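Local structure of 2-aminomuconic 6-semialdehyde dehydrogenase (Pseudomonas sp., 7BZV) at residues 88-93 against 181-186. The protein probably oxidises 2-aminomuconic 6-semialdehyde with NAD+, as a tetrameric aldehyde dehydrogenase of the meta-cleavage pathway for 2-aminophenol breakdown. Residues are numbered along the deposited sequence; the frame is centred on the assembly and turned at random.
Sequences MADTGK and DTPGTA
A single carboxylate oxygen, OD2 of Asp90, grips the first turn of helix 184-196. It accepts the backbone N-H of Gly184, with 2.9 Å from N to OD2. The donor lies nearly in line with the carboxylate C-O bond. A water adds a second link: it donates to Asp90 OD2 and accepts from Thr185 N, at 2.9 Å from that nitrogen. OD2 also lies 3.5 Å from CD of Pro183. The carboxylate leaves the last turn of helix 80-91 with CG anti to its own carbonyl carbon (chi1 -74°), which carries it across to the other segment. In this aldehyde dehydrogenase fold, helix 184-196 links the parallel strands 173-177 and 203-205, so the contact ties helix 80-91 to a beta-alpha-beta crossover. The helix start would probably favour a negative charge on Asp90, while the nearby Asp22 carboxylate would oppose it. With an alanine in place of Asp90, Gly184 N would probably lose its acceptor and the water one of its holds. The methyls of Thr91 and Thr182 meet, CG2 to CG2, at 3.7 Å. Thr91 OG1 turns back to its own helix end, bonding to Glu87 O and accepting from Lys93 N in an ST turn.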
loop_
_atom_site.group_PDB
_atom_site.type_symbol
_atom_site.label_atom_id
_atom_site.label_comp_id
_atom_site.label_asym_id
_atom_site.label_seq_id
_atom_site.Cartn_x
_atom_site.Cartn_y
_atom_site.Cartn_z
ATOM N N MET B 88 -19.621 -15.111 -31.352
ATOM C CA MET B 88 -21.002 -15.595 -31.398
ATOM C C MET B 88 -21.116 -16.849 -32.257
ATOM O O MET B 88 -21.892 -17.754 -31.935
ATOM C CB MET B 88 -21.911 -14.480 -31.922
ATOM C CG MET B 88 -22.158 -13.479 -30.805
ATOM S SD MET B 88 -23.348 -12.185 -31.078
ATOM C CE MET B 88 -22.593 -11.130 -32.167
ATOM N N ALA B 89 -20.350 -16.935 -33.344
ATOM C CA ALA B 89 -20.442 -18.120 -34.194
ATOM C C ALA B 89 -19.928 -19.346 -33.454
ATOM O O ALA B 89 -20.539 -20.417 -33.501
ATOM C CB ALA B 89 -19.650 -17.913 -35.483
ATOM N N ASP B 90 -18.809 -19.192 -32.734
ATOM C CA ASP B 90 -18.181 -20.331 -32.071
ATOM C C ASP B 90 -19.046 -20.858 -30.942
ATOM O O ASP B 90 -19.075 -22.067 -30.684
ATOM C CB ASP B 90 -16.815 -19.929 -31.509
ATOM C CG ASP B 90 -15.740 -19.775 -32.567
ATOM O OD1 ASP B 90 -15.996 -20.002 -33.760
ATOM O OD2 ASP B 90 -14.600 -19.416 -32.170
ATOM N N THR B 91 -19.729 -19.960 -30.233
ATOM C CA THR B 91 -20.364 -20.319 -28.981
ATOM C C THR B 91 -21.878 -20.346 -29.011
ATOM O O THR B 91 -22.463 -20.918 -28.089
ATOM C CB THR B 91 -19.982 -19.324 -27.875
ATOM O OG1 THR B 91 -20.480 -18.025 -28.242
ATOM C CG2 THR B 91 -18.435 -19.277 -27.671
ATOM N N GLY B 92 -22.530 -19.664 -29.963
ATOM C CA GLY B 92 -23.970 -19.462 -29.855
ATOM C C GLY B 92 -24.407 -18.428 -28.833
ATOM O O GLY B 92 -25.609 -18.329 -28.519
ATOM N N LYS B 93 -23.476 -17.644 -28.319
ATOM C CA LYS B 93 -23.808 -16.613 -27.352
ATOM C C LYS B 93 -24.841 -15.663 -27.935
ATOM O O LYS B 93 -24.651 -15.171 -29.056
ATOM C CB LYS B 93 -22.575 -15.782 -26.993
ATOM C CG LYS B 93 -21.663 -16.371 -25.953
ATOM C CD LYS B 93 -20.315 -15.695 -25.990
ATOM C CE LYS B 93 -19.324 -16.403 -25.031
ATOM N NZ LYS B 93 -19.825 -16.291 -23.617
ATOM N N ASP B 181 -13.144 -25.756 -29.147
ATOM C CA ASP B 181 -14.458 -25.298 -29.570
ATOM C C ASP B 181 -14.493 -23.819 -29.908
ATOM O O ASP B 181 -15.436 -23.363 -30.567
ATOM C CB ASP B 181 -15.502 -25.533 -28.481
ATOM C CG ASP B 181 -15.943 -26.952 -28.402
ATOM O OD1 ASP B 181 -16.784 -27.382 -29.207
ATOM O OD2 ASP B 181 -15.435 -27.642 -27.518
ATOM N N THR B 182 -13.538 -23.036 -29.422
ATOM C CA THR B 182 -13.637 -21.584 -29.528
ATOM C C THR B 182 -12.305 -21.019 -29.996
ATOM O O THR B 182 -11.641 -20.273 -29.275
ATOM C CB THR B 182 -14.109 -20.997 -28.193
ATOM O OG1 THR B 182 -13.268 -21.442 -27.113
ATOM C CG2 THR B 182 -15.492 -21.482 -27.919
ATOM N N PRO B 183 -11.907 -21.327 -31.240
ATOM C CA PRO B 183 -10.609 -20.837 -31.748
ATOM C C PRO B 183 -10.615 -19.408 -32.275
ATOM O O PRO B 183 -9.534 -18.817 -32.443
ATOM C CB PRO B 183 -10.297 -21.819 -32.890
ATOM C CG PRO B 183 -11.712 -22.198 -33.417
ATOM C CD PRO B 183 -12.550 -22.294 -32.167
ATOM N N GLY B 184 -11.776 -18.840 -32.558
ATOM C CA GLY B 184 -11.859 -17.619 -33.344
ATOM C C GLY B 184 -11.294 -16.355 -32.728
ATOM O O GLY B 184 -10.411 -15.707 -33.305
ATOM N N THR B 185 -11.814 -15.962 -31.571
ATOM C CA THR B 185 -11.354 -14.695 -31.020
ATOM C C THR B 185 -9.871 -14.759 -30.692
ATOM O O THR B 185 -9.179 -13.738 -30.774
ATOM C CB THR B 185 -12.203 -14.268 -29.807
ATOM O OG1 THR B 185 -12.392 -15.332 -28.880
ATOM C CG2 THR B 185 -13.600 -13.821 -30.303
ATOM N N ALA B 186 -9.356 -15.948 -30.351
ATOM C CA ALA B 186 -7.928 -16.062 -30.076
ATOM C C ALA B 186 -7.126 -15.834 -31.340
ATOM O O ALA B 186 -6.068 -15.191 -31.309
ATOM C CB ALA B 186 -7.587 -17.438 -29.486
HETATM O O HOH W 1 -13.891 -17.562 -30.233
#